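Local atomic coordinates of cryptochrome DASH, chloroplastic/mitochondrial (Arabidopsis thaliana, PDB entry 2J4D), a protein that binds FAD and a folate light antenna, repairs cyclobutane pyrimidine dimers in single-stranded DNA, and may also act as a blue-light photoreceptor. Residues A92-V103 with V229-Q240. Numbering follows the deposited sequence.
Sequences ALRGGFLMECLV and VPTLEKLGVEPQ
M99 and L232 carry most of the apolar packing of this contact, in which the loop leading to strand 245-248 lies along one side of helix 92-111. M99 CG sits beside its own backbone N (chi1 -61°) and the chain then bends at chi2 and chi3, which brings the thioether down among loop side chains. SD lies 3.5 Å from P230 O and also touches the P230 ring at CG, while CE meets CD1 of L235 tip to tip at 3.8 Å. Cutting M99 back to an alanine is likely to open a gap beside P230 and L235 and leave L235 without its M99 CE partner.

L232 packs largely on helix backbone, with CD2 also touching M99 CE. With no side chain at G95, this CD2 comes within 3.8 Å of G95 C, and CD1 is equally near G96 N. At the flanks, the V103 and V229 side chains cross at about a right angle, touching CG2 to CG2, and V237 CG1 covers A92 from the other end. Helix 92-111 is the beta-alpha-beta crossover between the neighbouring parallel strands 67-74 and 117-120 of the photolyase alpha/beta domain. The loop packs on those strands too, P230 and L235 resting on L74, V229 and P230 on I118.

At the start of the helix, A92 CB sits 3.5 Å from Q240 CB. Q240, extended with CG anti to its backbone N (chi1 -172°), runs obliquely past L93, and its amide NE2 continues to the carbonyl of S384.

The polar link across the contact is a water, which donates to A92 O (2.8 Å) and accepts from Q240 N (2.9 Å). Within the loop, T231 OG1 accepts from K234 N in an ST motif, and E233 to G236 form a type I turn. Direct hydrogen bonding between the segments is absent, so apolar packing and one bridging water account for the fit of this surface contact.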
loop_
_atom_site.group_PDB
_atom_site.type_symbol
_atom_site.label_atom_id
_atom_site.label_comp_id
_atom_site.label_asym_id
_atom_site.label_seq_id
_atom_site.Cartn_x
_atom_site.Cartn_y
_atom_site.Cartn_z
ATOM N N ALA A 92 5.478 -9.820 10.140
ATOM C CA ALA A 92 4.424 -9.913 11.145
ATOM C C ALA A 92 3.487 -8.711 11.216
ATOM O O ALA A 92 2.271 -8.882 11.335
ATOM C CB ALA A 92 5.049 -10.167 12.520
ATOM N N LEU A 93 4.031 -7.499 11.149
ATOM C CA LEU A 93 3.167 -6.328 11.241
ATOM C C LEU A 93 2.207 -6.199 10.058
ATOM O O LEU A 93 1.031 -5.910 10.261
ATOM C CB LEU A 93 3.993 -5.048 11.415
ATOM C CG LEU A 93 4.814 -4.960 12.715
ATOM C CD1 LEU A 93 5.599 -3.670 12.722
ATOM C CD2 LEU A 93 3.908 -5.026 13.932
ATOM N N ARG A 94 2.679 -6.408 8.829
ATOM C CA ARG A 94 1.752 -6.310 7.703
ATOM C C ARG A 94 0.784 -7.485 7.759
ATOM O O ARG A 94 -0.386 -7.359 7.399
ATOM C CB ARG A 94 2.473 -6.291 6.343
ATOM C CG ARG A 94 1.473 -6.118 5.183
ATOM C CD ARG A 94 2.112 -5.733 3.838
ATOM N NE ARG A 94 2.870 -6.832 3.240
ATOM C CZ ARG A 94 4.199 -6.918 3.247
ATOM N NH1 ARG A 94 4.925 -5.967 3.825
ATOM N NH2 ARG A 94 4.804 -7.949 2.657
ATOM N N GLY A 95 1.267 -8.632 8.216
ATOM C CA GLY A 95 0.385 -9.775 8.340
ATOM C C GLY A 95 -0.746 -9.464 9.309
ATOM O O GLY A 95 -1.903 -9.799 9.066
ATOM N N GLY A 96 -0.414 -8.823 10.424
ATOM C CA GLY A 96 -1.434 -8.473 11.397
ATOM C C GLY A 96 -2.440 -7.491 10.810
ATOM O O GLY A 96 -3.644 -7.594 11.052
ATOM N N PHE A 97 -1.944 -6.532 10.039
ATOM C CA PHE A 97 -2.806 -5.536 9.404
ATOM C C PHE A 97 -3.737 -6.248 8.406
ATOM O O PHE A 97 -4.929 -5.942 8.329
ATOM C CB PHE A 97 -1.937 -4.487 8.695
ATOM C CG PHE A 97 -2.708 -3.308 8.157
ATOM C CD1 PHE A 97 -2.978 -2.198 8.969
ATOM C CD2 PHE A 97 -3.125 -3.284 6.831
ATOM C CE1 PHE A 97 -3.645 -1.078 8.463
ATOM C CE2 PHE A 97 -3.800 -2.165 6.303
ATOM C CZ PHE A 97 -4.058 -1.059 7.119
ATOM N N LEU A 98 -3.199 -7.207 7.649
ATOM C CA LEU A 98 -4.025 -7.956 6.697
ATOM C C LEU A 98 -5.185 -8.663 7.401
ATOM O O LEU A 98 -6.319 -8.617 6.925
ATOM C CB LEU A 98 -3.190 -9.006 5.938
ATOM C CG LEU A 98 -3.986 -10.098 5.194
ATOM C CD1 LEU A 98 -4.882 -9.470 4.134
ATOM C CD2 LEU A 98 -3.027 -11.086 4.527
ATOM N N MET A 99 -4.916 -9.320 8.530
ATOM C CA MET A 99 -5.991 -10.022 9.233
ATOM C C MET A 99 -7.100 -9.051 9.635
ATOM O O MET A 99 -8.282 -9.361 9.487
ATOM C CB MET A 99 -5.462 -10.764 10.475
ATOM C CG MET A 99 -4.408 -11.836 10.167
ATOM S SD MET A 99 -4.884 -12.962 8.806
ATOM C CE MET A 99 -3.382 -13.067 7.895
ATOM N N GLU A 100 -6.729 -7.882 10.149
ATOM C CA GLU A 100 -7.740 -6.898 10.524
ATOM C C GLU A 100 -8.540 -6.488 9.285
ATOM O O GLU A 100 -9.753 -6.297 9.369
ATOM C CB GLU A 100 -7.088 -5.675 11.187
ATOM C CG GLU A 100 -6.392 -6.033 12.500
ATOM C CD GLU A 100 -5.797 -4.841 13.228
ATOM O OE1 GLU A 100 -5.069 -4.044 12.602
ATOM O OE2 GLU A 100 -6.046 -4.713 14.445
ATOM N N CYS A 101 -7.868 -6.366 8.137
ATOM C CA CYS A 101 -8.553 -6.002 6.888
ATOM C C CYS A 101 -9.597 -7.049 6.511
ATOM O O CYS A 101 -10.699 -6.713 6.078
ATOM C CB CYS A 101 -7.561 -5.883 5.724
ATOM S SG CYS A 101 -6.448 -4.458 5.798
ATOM N N LEU A 102 -9.236 -8.321 6.659
ATOM C CA LEU A 102 -10.150 -9.409 6.319
ATOM C C LEU A 102 -11.346 -9.449 7.262
ATOM O O LEU A 102 -12.472 -9.635 6.817
ATOM C CB LEU A 102 -9.412 -10.750 6.341
ATOM C CG LEU A 102 -8.285 -10.872 5.303
ATOM C CD1 LEU A 102 -7.596 -12.222 5.473
ATOM C CD2 LEU A 102 -8.845 -10.732 3.877
ATOM N N VAL A 103 -11.102 -9.279 8.558
ATOM C CA VAL A 103 -12.196 -9.278 9.529
ATOM C C VAL A 103 -13.192 -8.183 9.154
ATOM O O VAL A 103 -14.403 -8.416 9.115
ATOM C CB VAL A 103 -11.682 -9.003 10.968
ATOM C CG1 VAL A 103 -12.860 -8.728 11.912
ATOM C CG2 VAL A 103 -10.886 -10.196 11.470
ATOM N N VAL A 229 -10.974 -16.714 9.977
ATOM C CA VAL A 229 -9.910 -15.832 9.519
ATOM C C VAL A 229 -8.687 -16.572 10.033
ATOM O O VAL A 229 -8.652 -16.989 11.190
ATOM C CB VAL A 229 -9.986 -14.456 10.193
ATOM C CG1 VAL A 229 -8.791 -13.603 9.780
ATOM C CG2 VAL A 229 -11.286 -13.776 9.818
ATOM N N PRO A 230 -7.670 -16.764 9.187
ATOM C CA PRO A 230 -6.506 -17.485 9.698
ATOM C C PRO A 230 -5.773 -16.689 10.763
ATOM O O PRO A 230 -5.970 -15.483 10.905
ATOM C CB PRO A 230 -5.663 -17.694 8.447
ATOM C CG PRO A 230 -5.902 -16.418 7.698
ATOM C CD PRO A 230 -7.413 -16.239 7.835
ATOM N N THR A 231 -4.949 -17.381 11.534
ATOM C CA THR A 231 -4.166 -16.732 12.565
ATOM C C THR A 231 -2.751 -16.733 12.028
ATOM O O THR A 231 -2.357 -17.653 11.308
ATOM C CB THR A 231 -4.187 -17.521 13.892
ATOM O OG1 THR A 231 -3.495 -18.768 13.725
ATOM C CG2 THR A 231 -5.615 -17.784 14.331
ATOM N N LEU A 232 -1.983 -15.709 12.365
ATOM C CA LEU A 232 -0.618 -15.638 11.897
ATOM C C LEU A 232 0.145 -16.894 12.290
ATOM O O LEU A 232 0.948 -17.409 11.511
ATOM C CB LEU A 232 0.074 -14.399 12.461
ATOM C CG LEU A 232 -0.491 -13.078 11.934
ATOM C CD1 LEU A 232 0.353 -11.914 12.458
ATOM C CD2 LEU A 232 -0.491 -13.090 10.410
ATOM N N GLU A 233 -0.120 -17.398 13.493
ATOM C CA GLU A 233 0.558 -18.597 13.967
ATOM C C GLU A 233 0.311 -19.806 13.067
ATOM O O GLU A 233 1.233 -20.574 12.800
ATOM C CB GLU A 233 0.145 -18.897 15.410
ATOM C CG GLU A 233 0.684 -17.863 16.398
ATOM C CD GLU A 233 0.125 -18.038 17.799
ATOM O OE1 GLU A 233 -1.110 -17.925 17.965
ATOM O OE2 GLU A 233 0.923 -18.287 18.730
ATOM N N LYS A 234 -0.922 -19.981 12.602
ATOM C CA LYS A 234 -1.232 -21.093 11.704
ATOM C C LYS A 234 -0.422 -20.926 10.424
ATOM O O LYS A 234 -0.071 -21.908 9.765
ATOM C CB LYS A 234 -2.715 -21.105 11.322
ATOM C CG LYS A 234 -3.681 -21.541 12.404
ATOM C CD LYS A 234 -5.116 -21.555 11.853
ATOM C CE LYS A 234 -5.998 -20.502 12.522
ATOM N NZ LYS A 234 -7.322 -20.326 11.853
ATOM N N LEU A 235 -0.146 -19.670 10.074
ATOM C CA LEU A 235 0.603 -19.337 8.870
ATOM C C LEU A 235 2.099 -19.404 9.050
ATOM O O LEU A 235 2.849 -19.208 8.096
ATOM C CB LEU A 235 0.223 -17.941 8.397
ATOM C CG LEU A 235 -1.273 -17.843 8.139
ATOM C CD1 LEU A 235 -1.652 -16.430 7.723
ATOM C CD2 LEU A 235 -1.635 -18.858 7.076
ATOM N N GLY A 236 2.539 -19.669 10.274
ATOM C CA GLY A 236 3.963 -19.767 10.525
ATOM C C GLY A 236 4.642 -18.443 10.808
ATOM O O GLY A 236 5.855 -18.312 10.644
ATOM N N VAL A 237 3.864 -17.453 11.234
ATOM C CA VAL A 237 4.422 -16.144 11.545
ATOM C C VAL A 237 4.205 -15.856 13.026
ATOM O O VAL A 237 3.103 -16.024 13.539
ATOM C CB VAL A 237 3.739 -15.022 10.710
ATOM C CG1 VAL A 237 4.303 -13.661 11.108
ATOM C CG2 VAL A 237 3.964 -15.264 9.222
ATOM N N GLU A 238 5.261 -15.443 13.714
ATOM C CA GLU A 238 5.140 -15.117 15.128
ATOM C C GLU A 238 4.508 -13.730 15.207
ATOM O O GLU A 238 5.063 -12.758 14.693
ATOM C CB GLU A 238 6.519 -15.097 15.791
ATOM C CG GLU A 238 6.499 -14.903 17.305
ATOM C CD GLU A 238 5.638 -15.935 18.024
ATOM O OE1 GLU A 238 5.559 -17.088 17.543
ATOM O OE2 GLU A 238 5.050 -15.596 19.077
ATOM N N PRO A 239 3.331 -13.625 15.839
ATOM C CA PRO A 239 2.677 -12.321 15.946
ATOM C C PRO A 239 3.606 -11.281 16.551
ATOM O O PRO A 239 4.467 -11.607 17.371
ATOM C CB PRO A 239 1.484 -12.608 16.849
ATOM C CG PRO A 239 1.133 -14.026 16.497
ATOM C CD PRO A 239 2.500 -14.685 16.437
ATOM N N GLN A 240 3.431 -10.032 16.137
ATOM C CA GLN A 240 4.228 -8.932 16.652
ATOM C C GLN A 240 3.268 -7.774 16.863
ATOM O O GLN A 240 2.401 -7.524 16.030
ATOM C CB GLN A 240 5.308 -8.531 15.645
ATOM C CG GLN A 240 6.308 -7.519 16.179
ATOM C CD GLN A 240 7.324 -7.111 15.132
ATOM O OE1 GLN A 240 7.832 -7.951 14.388
ATOM N NE2 GLN A 240 7.635 -5.819 15.076
HETATM O O HOH W 1 1.523 -9.324 14.023
#